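Local coordinates for folylpolyglutamate synthase protein FOLC (Mycobacterium tuberculosis, PDB 2VOS), which probably catalyses ATP-dependent addition of L-glutamate to dihydropteroate and to tetrahydrofolate polyglutamates, and binds ADP, at residues V30-L33 / L34-W38; H294-H297 / Q298-A302; A433-L436 / R437-I440. All coordinates share one frame; numbering follows the deposited sequence.

Interaction 1 (V30-L33 / L34-W38); sequences VEHL and LDQRW
The C-terminal turn of the helix 23-34 is where Val30 to Leu33 meet Leu34 to Arg37, and it illustrates how a helix runs out: regular i to i+4 bonds give way to a shorter one. Leu34 N reaches Val30 O at 3.0 Å, and Asp35 N reaches Glu31 O at 2.7 Å. Next comes a 3-10-like i to i+3 step, in which Gln36 N bonds Leu33 O at 2.9 Å.

On the inner side Val30 and Leu34 lie side by side, with Val30 CG1 3.9 Å from Leu34 CD1, and both lean on tyrosines of helix 117-140. The same Leu34 CD1 brushes Glu31 OE2, a carboxylate oxygen that is hydrogen-bonded to Tyr120. Glu31 OE1 and Asp35 OD1 are like charges 4.4 Å apart; Lys151 forms a salt bridge to each, which probably offsets their repulsion. Arg37 extends the anchorage through its salt bridge to Asp135.

At the exposed side, CG of Gln36 lies beside its own backbone N (chi1 -74°), and from there the extended chain runs back alongside the turn. Its NE2 lies above one face of the His32 ring, offset toward the rim and 3.6 Å from CD2, and donates to the His32 carbonyl O at 3.1 Å, with an N-H...O angle of 164°.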
loop_
_atom_site.group_PDB
_atom_site.type_symbol
_atom_site.label_atom_id
_atom_site.label_comp_id
_atom_site.label_asym_id
_atom_site.label_seq_id
_atom_site.Cartn_x
_atom_site.Cartn_y
_atom_site.Cartn_z
ATOM N N VAL A 30 -17.029 -13.498 -10.727
ATOM C CA VAL A 30 -17.285 -12.660 -9.558
ATOM C C VAL A 30 -16.873 -11.215 -9.762
ATOM O O VAL A 30 -17.625 -10.286 -9.370
ATOM C CB VAL A 30 -16.673 -13.232 -8.276
ATOM C CG1 VAL A 30 -16.748 -12.161 -7.080
ATOM C CG2 VAL A 30 -17.369 -14.582 -7.931
ATOM N N GLU A 31 -15.685 -11.002 -10.353
ATOM C CA GLU A 31 -15.150 -9.624 -10.507
ATOM C C GLU A 31 -16.031 -8.815 -11.494
ATOM O O GLU A 31 -16.232 -7.577 -11.326
ATOM C CB GLU A 31 -13.717 -9.655 -11.057
ATOM C CG GLU A 31 -12.727 -10.091 -10.021
ATOM C CD GLU A 31 -12.776 -9.141 -8.858
ATOM O OE1 GLU A 31 -12.233 -8.041 -8.984
ATOM O OE2 GLU A 31 -13.369 -9.479 -7.821
ATOM N N HIS A 32 -16.493 -9.507 -12.541
ATOM C CA HIS A 32 -17.414 -8.892 -13.531
ATOM C C HIS A 32 -18.667 -8.335 -12.817
ATOM O O HIS A 32 -19.094 -7.219 -13.097
ATOM C CB HIS A 32 -17.812 -9.898 -14.621
ATOM C CG HIS A 32 -18.600 -9.289 -15.752
ATOM N ND1 HIS A 32 -18.132 -8.233 -16.511
ATOM C CD2 HIS A 32 -19.828 -9.586 -16.245
ATOM C CE1 HIS A 32 -19.031 -7.907 -17.421
ATOM N NE2 HIS A 32 -20.071 -8.711 -17.282
ATOM N N LEU A 33 -19.238 -9.100 -11.880
ATOM C CA LEU A 33 -20.371 -8.603 -11.104
ATOM C C LEU A 33 -19.976 -7.436 -10.229
ATOM O O LEU A 33 -20.690 -6.436 -10.193
ATOM C CB LEU A 33 -20.970 -9.667 -10.162
ATOM C CG LEU A 33 -21.674 -10.843 -10.823
ATOM C CD1 LEU A 33 -22.165 -11.761 -9.690
ATOM C CD2 LEU A 33 -22.800 -10.354 -11.710
ATOM N N LEU A 34 -18.888 -7.600 -9.456
ATOM C CA LEU A 34 -18.489 -6.590 -8.490
ATOM C C LEU A 34 -18.199 -5.301 -9.260
ATOM O O LEU A 34 -18.485 -4.222 -8.753
ATOM C CB LEU A 34 -17.252 -7.025 -7.658
ATOM C CG LEU A 34 -17.482 -8.173 -6.671
ATOM C CD1 LEU A 34 -16.190 -8.507 -5.958
ATOM C CD2 LEU A 34 -18.464 -7.656 -5.655
ATOM N N ASP A 35 -17.640 -5.401 -10.471
ATOM C CA ASP A 35 -17.289 -4.202 -11.225
ATOM C C ASP A 35 -18.501 -3.443 -11.701
ATOM O O ASP A 35 -18.367 -2.295 -12.164
ATOM C CB ASP A 35 -16.330 -4.510 -12.380
ATOM C CG ASP A 35 -14.930 -4.885 -11.884
ATOM O OD1 ASP A 35 -14.656 -4.766 -10.693
ATOM O OD2 ASP A 35 -14.082 -5.292 -12.680
ATOM N N GLN A 36 -19.688 -4.068 -11.611
ATOM C CA GLN A 36 -20.902 -3.398 -12.082
ATOM C C GLN A 36 -21.476 -2.532 -10.982
ATOM O O GLN A 36 -22.428 -1.811 -11.203
ATOM C CB GLN A 36 -21.938 -4.380 -12.577
ATOM C CG GLN A 36 -21.550 -4.947 -13.920
ATOM C CD GLN A 36 -22.437 -6.104 -14.338
ATOM O OE1 GLN A 36 -23.596 -5.905 -14.696
ATOM N NE2 GLN A 36 -21.898 -7.317 -14.309
ATOM N N ARG A 37 -20.881 -2.616 -9.795
ATOM C CA ARG A 37 -21.390 -1.883 -8.654
ATOM C C ARG A 37 -20.972 -0.418 -8.754
ATOM O O ARG A 37 -21.776 0.484 -8.542
ATOM C CB ARG A 37 -20.852 -2.487 -7.363
ATOM C CG ARG A 37 -21.568 -3.777 -7.005
ATOM C CD ARG A 37 -21.175 -4.413 -5.683
ATOM N NE ARG A 37 -22.013 -5.612 -5.490
ATOM C CZ ARG A 37 -23.200 -5.598 -4.885
ATOM N NH1 ARG A 37 -23.648 -4.479 -4.313
ATOM N NH2 ARG A 37 -23.929 -6.696 -4.797
ATOM N N TRP A 38 -19.712 -0.227 -9.133
ATOM C CA TRP A 38 -18.913 0.903 -8.690
ATOM C C TRP A 38 -18.889 1.037 -7.145
ATOM O O TRP A 38 -18.184 0.271 -6.458
ATOM C CB TRP A 38 -19.218 2.202 -9.441
ATOM C CG TRP A 38 -20.639 2.685 -9.441
ATOM C CD1 TRP A 38 -21.242 3.459 -8.483
ATOM C CD2 TRP A 38 -21.620 2.474 -10.471
ATOM N NE1 TRP A 38 -22.542 3.721 -8.843
ATOM C CE2 TRP A 38 -22.801 3.141 -10.063
ATOM C CE3 TRP A 38 -21.612 1.799 -11.705
ATOM C CZ2 TRP A 38 -23.976 3.151 -10.846
ATOM C CZ3 TRP A 38 -22.779 1.800 -12.484
ATOM C CH2 TRP A 38 -23.947 2.472 -12.048
#

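Interaction 2 (H294-H297 / Q298-A302); sequences HGEH and QAHNA. With ADP (adenosine-5'-diphosphate), chain B.
His297 and Gln298, neighbours in the first turn of helix 296-312, lie side by side and point the same way, their ring and amide planes 36° apart. Gln298 CG sits over one face of the imidazole in a CH-pi contact, 4.1 Å from the ring centroid. The ring is placed by a chi1 of 54°, which sets CG between the backbone N and the carbonyl carbon of His297 and brings the side chain against the nucleotide: His297 CB is 3.6 Å from C6 of the adenine. A water lies in the ring plane, 2.7 Å from His297 NE2, and also accepts a hydrogen bond from Gln298 NE2, joining the two side chains at their polar ends. Gln298 NE2 is also hydrogen-bonded to Ser77 OG, of a residue that itself binds ADP.

One turn on, Asn301 uses both ends of its amide on the adenine. OD1 accepts from ADP N6 at 2.9 Å, while ND2 donates to ADP N7 at 3.0 Å along a nearly straight path of 172°. The second ND2 hydrogen goes to Gln298 OE1 at 2.9 Å, approaching from above that carbonyl's plane. This second-shell bond should help fix the rotation of the Asn301 amide.

Away from the nucleotide, His300 meets Glu296 at its ring edge. NE2 donates in the ring plane to OE2 of Glu296, 3.0 Å away, through the anti lone pair of the carboxylate, whose plane is turned about halfway between parallel and perpendicular to the ring. Glu259 binds the other ring nitrogen of His300, so the imidazole is held from both nitrogens. Through His297 and Asn301 the first turns of helix 296-312 form part of the adenine-binding side of the ADP pocket, in the Mur ligase middle domain.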
loop_
_atom_site.group_PDB
_atom_site.type_symbol
_atom_site.label_atom_id
_atom_site.label_comp_id
_atom_site.label_asym_id
_atom_site.label_seq_id
_atom_site.Cartn_x
_atom_site.Cartn_y
_atom_site.Cartn_z
ATOM N N HIS A 294 14.475 -2.123 -0.513
ATOM C CA HIS A 294 15.291 -0.977 -0.752
ATOM C C HIS A 294 14.539 0.270 -0.275
ATOM O O HIS A 294 13.319 0.352 -0.344
ATOM C CB HIS A 294 15.573 -0.848 -2.258
ATOM C CG HIS A 294 16.210 -2.053 -2.886
ATOM N ND1 HIS A 294 17.480 -2.489 -2.559
ATOM C CD2 HIS A 294 15.760 -2.885 -3.864
ATOM C CE1 HIS A 294 17.759 -3.568 -3.277
ATOM N NE2 HIS A 294 16.738 -3.821 -4.079
ATOM N N GLY A 295 15.286 1.258 0.188
ATOM C CA GLY A 295 14.712 2.572 0.447
ATOM C C GLY A 295 14.763 2.960 1.915
ATOM O O GLY A 295 14.393 2.161 2.780
ATOM N N GLU A 296 15.216 4.184 2.192
ATOM C CA GLU A 296 15.144 4.699 3.556
ATOM C C GLU A 296 13.694 4.685 4.058
ATOM O O GLU A 296 13.426 4.449 5.231
ATOM C CB GLU A 296 15.750 6.119 3.691
ATOM C CG GLU A 296 15.713 6.564 5.174
ATOM C CD GLU A 296 16.016 8.013 5.407
ATOM O OE1 GLU A 296 16.708 8.617 4.535
ATOM O OE2 GLU A 296 15.565 8.543 6.474
ATOM N N HIS A 297 12.744 4.982 3.194
ATOM C CA HIS A 297 11.350 4.970 3.635
ATOM C C HIS A 297 10.931 3.614 4.185
ATOM O O HIS A 297 10.076 3.548 5.094
ATOM C CB HIS A 297 10.389 5.323 2.511
ATOM C CG HIS A 297 10.547 4.482 1.265
ATOM N ND1 HIS A 297 11.645 4.593 0.438
ATOM C CD2 HIS A 297 9.699 3.620 0.648
ATOM C CE1 HIS A 297 11.506 3.754 -0.578
ATOM N NE2 HIS A 297 10.306 3.207 -0.510
ATOM N N GLN A 298 11.473 2.529 3.632
ATOM C CA GLN A 298 11.125 1.209 4.184
ATOM C C GLN A 298 11.714 0.982 5.611
ATOM O O GLN A 298 11.183 0.223 6.382
ATOM C CB GLN A 298 11.470 0.060 3.222
ATOM C CG GLN A 298 10.667 0.169 1.879
ATOM C CD GLN A 298 9.197 -0.166 2.055
ATOM O OE1 GLN A 298 8.714 -0.351 3.166
ATOM N NE2 GLN A 298 8.483 -0.305 0.954
ATOM N N ALA A 299 12.819 1.629 5.937
ATOM C CA ALA A 299 13.298 1.545 7.313
ATOM C C ALA A 299 12.302 2.180 8.276
ATOM O O ALA A 299 12.103 1.704 9.398
ATOM C CB ALA A 299 14.729 2.247 7.449
ATOM N N HIS A 300 11.666 3.260 7.833
ATOM C CA HIS A 300 10.694 3.967 8.686
ATOM C C HIS A 300 9.407 3.168 8.814
ATOM O O HIS A 300 8.802 3.117 9.895
ATOM C CB HIS A 300 10.423 5.392 8.117
ATOM C CG HIS A 300 11.587 6.297 8.340
ATOM N ND1 HIS A 300 12.011 6.651 9.611
ATOM C CD2 HIS A 300 12.485 6.836 7.482
ATOM C CE1 HIS A 300 13.118 7.367 9.523
ATOM N NE2 HIS A 300 13.431 7.488 8.244
ATOM N N ASN A 301 8.984 2.556 7.707
ATOM C CA ASN A 301 7.843 1.645 7.721
ATOM C C ASN A 301 8.166 0.458 8.655
ATOM O O ASN A 301 7.313 0.058 9.430
ATOM C CB ASN A 301 7.541 1.057 6.322
ATOM C CG ASN A 301 7.033 2.135 5.357
ATOM O OD1 ASN A 301 6.625 3.215 5.800
ATOM N ND2 ASN A 301 7.022 1.834 4.065
ATOM N N ALA A 302 9.376 -0.088 8.575
ATOM C CA ALA A 302 9.759 -1.166 9.511
ATOM C C ALA A 302 9.627 -0.815 10.965
ATOM O O ALA A 302 9.034 -1.554 11.752
ATOM C CB ALA A 302 11.176 -1.645 9.222
HETATM P PB ADP B . 0.013 2.715 0.466
HETATM O O1B ADP B . -0.574 1.367 0.793
HETATM O O2B ADP B . -0.437 3.245 -0.867
HETATM O O3B ADP B . -0.022 3.739 1.559
HETATM P PA ADP B . 2.527 1.298 -0.214
HETATM O O1A ADP B . 1.721 0.509 -1.236
HETATM O O2A ADP B . 3.481 0.685 0.799
HETATM O O3A ADP B . 1.626 2.525 0.389
HETATM O "O5'" ADP B . 3.520 2.170 -1.160
HETATM C "C5'" ADP B . 3.125 2.848 -2.361
HETATM C "C4'" ADP B . 4.389 3.584 -2.855
HETATM O "O4'" ADP B . 4.741 4.613 -1.889
HETATM C "C3'" ADP B . 5.653 2.727 -2.875
HETATM O "O3'" ADP B . 5.923 2.248 -4.177
HETATM C "C2'" ADP B . 6.827 3.601 -2.532
HETATM O "O2'" ADP B . 7.137 4.382 -3.736
HETATM C "C1'" ADP B . 6.173 4.643 -1.663
HETATM N N9 ADP B . 6.294 4.461 -0.188
HETATM C C8 ADP B . 5.981 3.396 0.624
HETATM N N7 ADP B . 6.210 3.728 1.929
HETATM C C5 ADP B . 6.562 5.048 1.946
HETATM C C6 ADP B . 6.903 6.047 2.965
HETATM N N6 ADP B . 6.913 5.723 4.276
HETATM N N1 ADP B . 7.252 7.260 2.521
HETATM C C2 ADP B . 7.325 7.648 1.222
HETATM N N3 ADP B . 6.997 6.799 0.213
HETATM C C4 ADP B . 6.638 5.518 0.554
HETATM O O HOH W 1 10.990 -0.958 -1.278
HETATM O O HOH W 2 9.313 1.075 -1.884
#

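Interaction 3 (A433-L436 / R437-I440); sequences AENL and RDAI
Asn435 is the N-cap of helix 436-451, and its side chain makes the capping hydrogen bond: OD1 accepts from Asp438 N at 2.8 Å, almost straight at 174° and nearly along the C=O axis. The cap depends on a chi1 of 61°, which turns the amide back over the first turn. Behind it the regular ladder begins at once: Ala439 N donates to Asn435 O at 2.8 Å, and Ile440 N to Leu436 O at 2.9 Å.

A water supplies the second polar link. It accepts from Glu434 N and donates to Asp438 OD2 at 2.6 Å, bridging the incoming loop to the first turn. The Asp438 carboxylate crosses the Asn435 amide obliquely, their planes 47° apart.

Apolar contacts line the inner side. Ala433 CB points toward the helix and presses on Ala439, whose CB is 3.8 Å away; its 3.5 Å approach to Ala439 CA is tighter than ordinary van der Waals contact. Leu436 CG meets Ile440 CD1 more loosely at 4.1 Å. Beyond the pair, both alanines rest on Val402 of strand 400-403, and Leu436 packs against Val378 and helix 472-481, so the helix start is seated on the sheet of the glutamate ligase domain.

The chemistry implies a division of labour. Asn435 OD1 satisfies an amide N-H that has no earlier helical carbonyl to use, while the acidic group of Asp438, close to the positive end of the helix dipole, would probably be stabilised as a carboxylate.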
loop_
_atom_site.group_PDB
_atom_site.type_symbol
_atom_site.label_atom_id
_atom_site.label_comp_id
_atom_site.label_asym_id
_atom_site.label_seq_id
_atom_site.Cartn_x
_atom_site.Cartn_y
_atom_site.Cartn_z
ATOM N N ALA A 433 4.248 5.729 -26.037
ATOM C CA ALA A 433 3.956 4.407 -26.590
ATOM C C ALA A 433 2.494 4.117 -26.254
ATOM O O ALA A 433 2.023 4.498 -25.180
ATOM C CB ALA A 433 4.888 3.321 -25.975
ATOM N N GLU A 434 1.800 3.424 -27.158
ATOM C CA GLU A 434 0.358 3.222 -27.037
ATOM C C GLU A 434 -0.002 2.340 -25.859
ATOM O O GLU A 434 -1.115 2.462 -25.299
ATOM C CB GLU A 434 -0.230 2.621 -28.318
ATOM C CG GLU A 434 -0.075 3.516 -29.583
ATOM C CD GLU A 434 -0.830 2.953 -30.813
ATOM O OE1 GLU A 434 -1.764 2.120 -30.638
ATOM O OE2 GLU A 434 -0.496 3.340 -31.963
ATOM N N ASN A 435 0.895 1.423 -25.484
ATOM C CA ASN A 435 0.595 0.531 -24.378
ATOM C C ASN A 435 1.887 0.130 -23.659
ATOM O O ASN A 435 3.018 0.404 -24.123
ATOM C CB ASN A 435 -0.166 -0.708 -24.867
ATOM C CG ASN A 435 0.631 -1.516 -25.863
ATOM O OD1 ASN A 435 1.760 -1.915 -25.579
ATOM N ND2 ASN A 435 0.070 -1.732 -27.036
ATOM N N LEU A 436 1.707 -0.489 -22.510
ATOM C CA LEU A 436 2.789 -0.802 -21.635
ATOM C C LEU A 436 3.846 -1.715 -22.240
ATOM O O LEU A 436 5.063 -1.524 -22.010
ATOM C CB LEU A 436 2.210 -1.418 -20.351
ATOM C CG LEU A 436 3.223 -1.601 -19.251
ATOM C CD1 LEU A 436 3.811 -0.255 -18.867
ATOM C CD2 LEU A 436 2.575 -2.280 -17.997
ATOM N N ARG A 437 3.420 -2.750 -22.964
ATOM C CA ARG A 437 4.395 -3.616 -23.588
ATOM C C ARG A 437 5.216 -2.838 -24.605
ATOM O O ARG A 437 6.429 -2.958 -24.648
ATOM C CB ARG A 437 3.701 -4.809 -24.258
ATOM C CG ARG A 437 4.659 -5.867 -24.831
ATOM C CD ARG A 437 3.861 -7.114 -25.345
ATOM N NE ARG A 437 2.892 -7.570 -24.328
ATOM C CZ ARG A 437 2.082 -8.620 -24.466
ATOM N NH1 ARG A 437 2.112 -9.349 -25.593
ATOM N NH2 ARG A 437 1.234 -8.948 -23.488
ATOM N N ASP A 438 4.561 -2.043 -25.437
ATOM C CA ASP A 438 5.294 -1.180 -26.362
ATOM C C ASP A 438 6.293 -0.259 -25.596
ATOM O O ASP A 438 7.440 -0.069 -26.041
ATOM C CB ASP A 438 4.322 -0.303 -27.169
ATOM C CG ASP A 438 3.625 -1.050 -28.357
ATOM O OD1 ASP A 438 3.777 -2.289 -28.555
ATOM O OD2 ASP A 438 2.916 -0.326 -29.102
ATOM N N ALA A 439 5.839 0.343 -24.498
ATOM C CA ALA A 439 6.634 1.312 -23.743
ATOM C C ALA A 439 7.877 0.630 -23.210
ATOM O O ALA A 439 8.968 1.179 -23.317
ATOM C CB ALA A 439 5.875 1.897 -22.604
ATOM N N ILE A 440 7.723 -0.592 -22.706
ATOM C CA ILE A 440 8.906 -1.322 -22.249
ATOM C C ILE A 440 9.885 -1.611 -23.406
ATOM O O ILE A 440 11.125 -1.640 -23.222
ATOM C CB ILE A 440 8.553 -2.586 -21.434
ATOM C CG1 ILE A 440 7.895 -2.166 -20.108
ATOM C CG2 ILE A 440 9.818 -3.396 -21.116
ATOM C CD1 ILE A 440 7.028 -3.217 -19.478
HETATM O O HOH W 3 3.299 2.228 -29.198
#

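The three contacts follow one another along the chain and show one principle in three settings: short-range bonds shape the ends of helices. Interaction 1 closes helix 23-34, whereas interactions 2 and 3 open helices 296-312 and 436-451. None touches another. Centres of interactions 1 and 2 are about 35 Å apart, on opposite sides of the chain's centre; the centre of interaction 3 lies about 27 Å from that of interaction 1 and about 30 Å from that of interaction 2. Interaction 2 belongs to the Mur ligase middle domain and grips ADP, while interaction 3 belongs to the glutamate ligase domain, which contributes Arg338 and Asp351 to the same nucleotide. The ADP site is thus shared between the domains.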